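SusD-like protein BACOVA_02651 (Bacteroides ovatus, PDB 5E75) binds polysaccharide at the cell surface and probably captures xyloglucan before its transport into the periplasm for degradation. Local coordinates at residues Thr62-Trp76 with Ile486-Ser500. Sequence-based numbering, arbitrary orientation.
Sequences TFQVTALDENLSGAW and INIEAEDIFLPYPES. With TRS (2-amino-2-hydroxymethyl-propane-1,3-diol), chain G; EDO (1,2-ethanediol), chain D.
With CG anti to the carbonyl carbon (chi1 -67°), the Phe63 ring is turned onto Ile488, whose CG2 stands 3.9 Å from the ring centroid and 8° off the normal, a CH-pi contact over the face. Asp492 O lies at the edge of the same ring, near its plane. At the other end, Trp76 CG is anti to the backbone N (chi1 -176°), which puts the rim of one indole face against Pro498 CD, 4.0 Å from its plane, and Pro498 CG reaches Trp76 CB at 3.8 Å. Trp76 CZ3 meets Tyr497 CD1 at 3.7 Å, in the plane of the phenol ring. An alanine in place of Trp76 would probably uncover Pro498 and the Tyr497 edge on this side, leaving Tyr497 to Trp128 alone among these rings. Between these ends, Leu72 CD1 touches Pro496 CG and Leu72 CD2 touches Leu495 CB. A single backbone bond, Glu499 N to Ala67 O (2.9 Å), ties the first turn of helix 499-504 to the type I turn Thr66-Asp69. A Tris molecule, probably from the crystallisation liquor, donates from O3 to Phe494 O (2.7 Å). The contact thus joins distant N- and C-terminal parts of this SusD-family chain, from the start of helix 70-95 to the loop after helix 58-62, while helices 421-431 and 433-441 pack against Ile493.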
loop_
_atom_site.group_PDB
_atom_site.type_symbol
_atom_site.label_atom_id
_atom_site.label_comp_id
_atom_site.label_asym_id
_atom_site.label_seq_id
_atom_site.Cartn_x
_atom_site.Cartn_y
_atom_site.Cartn_z
ATOM N N THR A 62 0.579 7.282 -16.484
ATOM C CA THR A 62 1.267 8.120 -17.458
ATOM C C THR A 62 1.378 9.592 -17.048
ATOM O O THR A 62 1.896 10.415 -17.791
ATOM C CB THR A 62 0.592 8.018 -18.835
ATOM O OG1 THR A 62 -0.729 8.570 -18.751
ATOM C CG2 THR A 62 0.505 6.567 -19.278
ATOM N N PHE A 63 0.920 9.911 -15.841
ATOM C CA PHE A 63 1.000 11.268 -15.293
ATOM C C PHE A 63 0.174 12.283 -16.080
ATOM O O PHE A 63 0.650 13.366 -16.434
ATOM C CB PHE A 63 2.454 11.728 -15.114
ATOM C CG PHE A 63 3.193 10.965 -14.058
ATOM C CD1 PHE A 63 3.141 11.369 -12.734
ATOM C CD2 PHE A 63 3.912 9.834 -14.378
ATOM C CE1 PHE A 63 3.796 10.662 -11.751
ATOM C CE2 PHE A 63 4.595 9.118 -13.408
ATOM C CZ PHE A 63 4.528 9.526 -12.083
ATOM N N GLN A 64 -1.079 11.927 -16.332
ATOM C CA GLN A 64 -2.003 12.817 -17.021
ATOM C C GLN A 64 -3.335 12.954 -16.277
ATOM O O GLN A 64 -4.381 13.163 -16.876
ATOM C CB GLN A 64 -2.221 12.323 -18.445
ATOM C CG GLN A 64 -0.937 12.287 -19.265
ATOM C CD GLN A 64 -1.119 11.611 -20.599
ATOM O OE1 GLN A 64 -0.918 10.409 -20.728
ATOM N NE2 GLN A 64 -1.507 12.385 -21.606
ATOM N N VAL A 65 -3.284 12.875 -14.953
ATOM C CA VAL A 65 -4.488 12.986 -14.134
ATOM C C VAL A 65 -5.010 14.425 -14.104
ATOM O O VAL A 65 -4.234 15.372 -14.007
ATOM C CB VAL A 65 -4.222 12.511 -12.694
ATOM C CG1 VAL A 65 -5.505 12.577 -11.845
ATOM C CG2 VAL A 65 -3.676 11.105 -12.687
ATOM N N THR A 66 -6.326 14.576 -14.212
ATOM C CA THR A 66 -6.963 15.885 -14.089
ATOM C C THR A 66 -7.635 16.009 -12.728
ATOM O O THR A 66 -7.916 15.015 -12.055
ATOM C CB THR A 66 -8.028 16.131 -15.162
ATOM O OG1 THR A 66 -9.217 15.402 -14.834
ATOM C CG2 THR A 66 -7.539 15.709 -16.535
ATOM N N ALA A 67 -7.895 17.247 -12.325
ATOM C CA ALA A 67 -8.495 17.524 -11.024
ATOM C C ALA A 67 -9.904 16.968 -10.868
ATOM O O ALA A 67 -10.376 16.826 -9.733
ATOM C CB ALA A 67 -8.494 19.011 -10.759
ATOM N N LEU A 68 -10.572 16.656 -11.979
ATOM C CA LEU A 68 -11.926 16.091 -11.934
ATOM C C LEU A 68 -11.977 14.583 -11.683
ATOM O O LEU A 68 -13.049 14.017 -11.488
ATOM C CB LEU A 68 -12.669 16.388 -13.241
ATOM C CG LEU A 68 -13.507 17.665 -13.279
ATOM C CD1 LEU A 68 -14.097 17.816 -14.670
ATOM C CD2 LEU A 68 -14.627 17.670 -12.221
ATOM N N ASP A 69 -10.823 13.932 -11.677
ATOM C CA ASP A 69 -10.771 12.485 -11.561
ATOM C C ASP A 69 -11.478 11.968 -10.296
ATOM O O ASP A 69 -11.212 12.423 -9.169
ATOM C CB ASP A 69 -9.316 12.031 -11.578
ATOM C CG ASP A 69 -9.167 10.583 -11.929
ATOM O OD1 ASP A 69 -9.481 9.733 -11.076
ATOM O OD2 ASP A 69 -8.711 10.295 -13.065
ATOM N N GLU A 70 -12.363 10.995 -10.483
ATOM C CA GLU A 70 -13.156 10.449 -9.379
ATOM C C GLU A 70 -12.284 9.757 -8.329
ATOM O O GLU A 70 -12.651 9.672 -7.162
ATOM C CB GLU A 70 -14.224 9.482 -9.912
ATOM C CG GLU A 70 -13.681 8.220 -10.578
ATOM C CD GLU A 70 -13.502 8.363 -12.086
ATOM O OE1 GLU A 70 -13.339 9.508 -12.574
ATOM O OE2 GLU A 70 -13.534 7.325 -12.784
ATOM N N ASN A 71 -11.118 9.278 -8.723
ATOM C CA ASN A 71 -10.239 8.650 -7.759
ATOM C C ASN A 71 -9.680 9.649 -6.758
ATOM O O ASN A 71 -9.432 9.288 -5.613
ATOM C CB ASN A 71 -9.089 7.931 -8.466
ATOM C CG ASN A 71 -9.559 6.723 -9.219
ATOM O OD1 ASN A 71 -9.979 5.734 -8.623
ATOM N ND2 ASN A 71 -9.535 6.804 -10.538
ATOM N N LEU A 72 -9.484 10.898 -7.175
ATOM C CA LEU A 72 -8.989 11.914 -6.260
ATOM C C LEU A 72 -10.040 12.257 -5.217
ATOM O O LEU A 72 -9.731 12.344 -4.041
ATOM C CB LEU A 72 -8.551 13.175 -7.011
ATOM C CG LEU A 72 -7.420 12.979 -8.023
ATOM C CD1 LEU A 72 -7.144 14.298 -8.726
ATOM C CD2 LEU A 72 -6.169 12.465 -7.334
ATOM N N SER A 73 -11.281 12.458 -5.653
ATOM C CA SER A 73 -12.341 12.807 -4.724
ATOM C C SER A 73 -12.648 11.623 -3.805
ATOM O O SER A 73 -12.860 11.803 -2.609
ATOM C CB SER A 73 -13.569 13.294 -5.487
ATOM O OG SER A 73 -13.947 12.362 -6.457
ATOM N N GLY A 74 -12.631 10.409 -4.342
ATOM C CA GLY A 74 -12.878 9.228 -3.539
ATOM C C GLY A 74 -11.790 9.032 -2.495
ATOM O O GLY A 74 -12.071 8.736 -1.337
ATOM N N ALA A 75 -10.528 9.179 -2.898
ATOM C CA ALA A 75 -9.422 8.990 -1.952
ATOM C C ALA A 75 -9.459 10.042 -0.841
ATOM O O ALA A 75 -9.331 9.712 0.335
ATOM C CB ALA A 75 -8.078 9.016 -2.684
ATOM N N TRP A 76 -9.670 11.287 -1.247
ATOM C CA TRP A 76 -9.769 12.421 -0.318
ATOM C C TRP A 76 -10.883 12.160 0.678
ATOM O O TRP A 76 -10.687 12.285 1.883
ATOM C CB TRP A 76 -10.026 13.704 -1.102
ATOM C CG TRP A 76 -10.070 15.019 -0.310
ATOM C CD1 TRP A 76 -11.173 15.628 0.219
ATOM C CD2 TRP A 76 -8.959 15.887 -0.020
ATOM N NE1 TRP A 76 -10.813 16.813 0.811
ATOM C CE2 TRP A 76 -9.459 16.990 0.688
ATOM C CE3 TRP A 76 -7.584 15.832 -0.294
ATOM C CZ2 TRP A 76 -8.636 18.026 1.136
ATOM C CZ3 TRP A 76 -6.775 16.854 0.167
ATOM C CH2 TRP A 76 -7.303 17.941 0.854
ATOM N N ILE A 486 4.573 11.443 -21.804
ATOM C CA ILE A 486 4.817 12.705 -21.131
ATOM C C ILE A 486 6.212 12.659 -20.522
ATOM O O ILE A 486 6.598 11.631 -19.970
ATOM C CB ILE A 486 3.725 12.924 -20.037
ATOM C CG1 ILE A 486 2.557 13.708 -20.635
ATOM C CG2 ILE A 486 4.254 13.647 -18.802
ATOM C CD1 ILE A 486 1.857 12.980 -21.752
ATOM N N ASN A 487 6.970 13.752 -20.645
ATOM C CA ASN A 487 8.198 13.925 -19.873
ATOM C C ASN A 487 7.809 14.251 -18.430
ATOM O O ASN A 487 7.237 15.304 -18.139
ATOM C CB ASN A 487 9.071 15.041 -20.467
ATOM C CG ASN A 487 10.257 15.373 -19.606
ATOM O OD1 ASN A 487 11.017 14.497 -19.227
ATOM N ND2 ASN A 487 10.420 16.649 -19.287
ATOM N N ILE A 488 8.091 13.323 -17.531
ATOM C CA ILE A 488 7.640 13.435 -16.146
ATOM C C ILE A 488 8.572 14.390 -15.428
ATOM O O ILE A 488 9.795 14.200 -15.421
ATOM C CB ILE A 488 7.628 12.052 -15.471
ATOM C CG1 ILE A 488 6.735 11.101 -16.277
ATOM C CG2 ILE A 488 7.116 12.160 -14.039
ATOM C CD1 ILE A 488 6.985 9.627 -16.008
ATOM N N GLU A 489 7.975 15.413 -14.827
ATOM C CA GLU A 489 8.700 16.472 -14.142
ATOM C C GLU A 489 8.255 16.601 -12.690
ATOM O O GLU A 489 7.279 15.976 -12.277
ATOM C CB GLU A 489 8.462 17.790 -14.874
ATOM C CG GLU A 489 9.041 17.822 -16.284
ATOM C CD GLU A 489 8.809 19.153 -16.956
ATOM O OE1 GLU A 489 7.638 19.529 -17.104
ATOM O OE2 GLU A 489 9.803 19.829 -17.318
ATOM N N ALA A 490 8.953 17.433 -11.927
ATOM C CA ALA A 490 8.648 17.593 -10.511
ATOM C C ALA A 490 7.185 17.963 -10.277
ATOM O O ALA A 490 6.545 17.434 -9.359
ATOM C CB ALA A 490 9.558 18.646 -9.896
ATOM N N GLU A 491 6.644 18.853 -11.105
ATOM C CA GLU A 491 5.275 19.324 -10.933
ATOM C C GLU A 491 4.233 18.220 -11.138
ATOM O O GLU A 491 3.089 18.362 -10.712
ATOM C CB GLU A 491 4.964 20.486 -11.892
ATOM C CG GLU A 491 5.717 21.793 -11.625
ATOM C CD GLU A 491 7.232 21.715 -11.850
ATOM O OE1 GLU A 491 7.718 20.957 -12.741
ATOM O OE2 GLU A 491 7.945 22.434 -11.113
ATOM N N ASP A 492 4.624 17.113 -11.761
ATOM C CA ASP A 492 3.699 16.017 -12.029
ATOM C C ASP A 492 3.489 15.062 -10.862
ATOM O O ASP A 492 2.512 14.310 -10.845
ATOM C CB ASP A 492 4.177 15.192 -13.230
ATOM C CG ASP A 492 4.152 15.978 -14.526
ATOM O OD1 ASP A 492 3.049 16.354 -14.963
ATOM O OD2 ASP A 492 5.235 16.206 -15.123
ATOM N N ILE A 493 4.387 15.084 -9.895
ATOM C CA ILE A 493 4.438 13.989 -8.931
ATOM C C ILE A 493 3.282 14.015 -7.937
ATOM O O ILE A 493 2.573 13.013 -7.803
ATOM C CB ILE A 493 5.795 13.934 -8.206
ATOM C CG1 ILE A 493 6.944 13.828 -9.215
ATOM C CG2 ILE A 493 5.847 12.760 -7.226
ATOM C CD1 ILE A 493 6.805 12.719 -10.254
ATOM N N PHE A 494 3.095 15.138 -7.252
ATOM C CA PHE A 494 1.977 15.287 -6.335
ATOM C C PHE A 494 0.714 15.577 -7.130
ATOM O O PHE A 494 0.732 16.323 -8.114
ATOM C CB PHE A 494 2.293 16.365 -5.304
ATOM C CG PHE A 494 3.326 15.935 -4.292
ATOM C CD1 PHE A 494 4.688 15.997 -4.552
ATOM C CD2 PHE A 494 2.913 15.425 -3.079
ATOM C CE1 PHE A 494 5.602 15.579 -3.599
ATOM C CE2 PHE A 494 3.800 15.027 -2.134
ATOM C CZ PHE A 494 5.159 15.087 -2.393
ATOM N N LEU A 495 -0.385 14.953 -6.722
ATOM C CA LEU A 495 -1.656 15.058 -7.426
ATOM C C LEU A 495 -2.407 16.338 -7.062
ATOM O O LEU A 495 -2.187 16.908 -6.013
ATOM C CB LEU A 495 -2.499 13.823 -7.109
ATOM C CG LEU A 495 -1.981 12.588 -7.869
ATOM C CD1 LEU A 495 -2.369 11.251 -7.240
ATOM C CD2 LEU A 495 -2.445 12.640 -9.313
ATOM N N PRO A 496 -3.287 16.814 -7.959
ATOM C CA PRO A 496 -4.057 18.025 -7.676
ATOM C C PRO A 496 -5.138 17.759 -6.638
ATOM O O PRO A 496 -5.585 16.621 -6.475
ATOM C CB PRO A 496 -4.679 18.372 -9.031
ATOM C CG PRO A 496 -4.735 17.102 -9.766
ATOM C CD PRO A 496 -3.584 16.253 -9.282
ATOM N N TYR A 497 -5.542 18.806 -5.921
ATOM C CA TYR A 497 -6.677 18.698 -5.002
ATOM C C TYR A 497 -7.928 18.443 -5.836
ATOM O O TYR A 497 -8.025 18.919 -6.965
ATOM C CB TYR A 497 -6.798 19.961 -4.133
ATOM C CG TYR A 497 -5.581 20.147 -3.259
ATOM C CD1 TYR A 497 -5.355 19.315 -2.172
ATOM C CD2 TYR A 497 -4.635 21.104 -3.557
ATOM C CE1 TYR A 497 -4.224 19.457 -1.380
ATOM C CE2 TYR A 497 -3.500 21.249 -2.785
ATOM C CZ TYR A 497 -3.294 20.415 -1.708
ATOM O OH TYR A 497 -2.147 20.570 -0.970
ATOM N N PRO A 498 -8.876 17.662 -5.304
ATOM C CA PRO A 498 -10.042 17.316 -6.123
ATOM C C PRO A 498 -10.879 18.550 -6.424
ATOM O O PRO A 498 -11.133 19.339 -5.521
ATOM C CB PRO A 498 -10.827 16.341 -5.229
ATOM C CG PRO A 498 -9.861 15.891 -4.163
ATOM C CD PRO A 498 -8.924 17.038 -3.968
ATOM N N GLU A 499 -11.301 18.715 -7.670
ATOM C CA GLU A 499 -11.952 19.947 -8.106
ATOM C C GLU A 499 -13.183 20.287 -7.279
ATOM O O GLU A 499 -13.363 21.443 -6.907
ATOM C CB GLU A 499 -12.319 19.891 -9.595
ATOM C CG GLU A 499 -13.054 21.149 -10.071
ATOM C CD GLU A 499 -13.182 21.243 -11.577
ATOM O OE1 GLU A 499 -12.157 21.111 -12.276
ATOM O OE2 GLU A 499 -14.312 21.459 -12.061
ATOM N N SER A 500 -14.006 19.292 -6.961
ATOM C CA SER A 500 -15.226 19.553 -6.206
ATOM C C SER A 500 -14.907 20.089 -4.809
ATOM O O SER A 500 -15.627 20.940 -4.282
ATOM C CB SER A 500 -16.082 18.287 -6.117
ATOM O OG SER A 500 -15.368 17.220 -5.511
HETATM C C TRS G . -0.497 17.178 -12.824
HETATM C C1 TRS G . -1.949 16.778 -12.995
HETATM C C2 TRS G . 0.530 16.173 -13.407
HETATM C C3 TRS G . -0.092 17.418 -11.395
HETATM N N TRS G . -0.286 18.331 -13.694
HETATM O O1 TRS G . -2.137 15.550 -12.353
HETATM O O2 TRS G . 0.266 15.710 -14.671
HETATM O O3 TRS G . 0.156 16.179 -10.723
HETATM C C1 EDO D . -11.295 18.314 4.184
HETATM O O1 EDO D . -11.962 18.483 2.929
HETATM C C2 EDO D . -12.304 18.003 5.269
HETATM O O2 EDO D . -13.227 17.024 4.779
#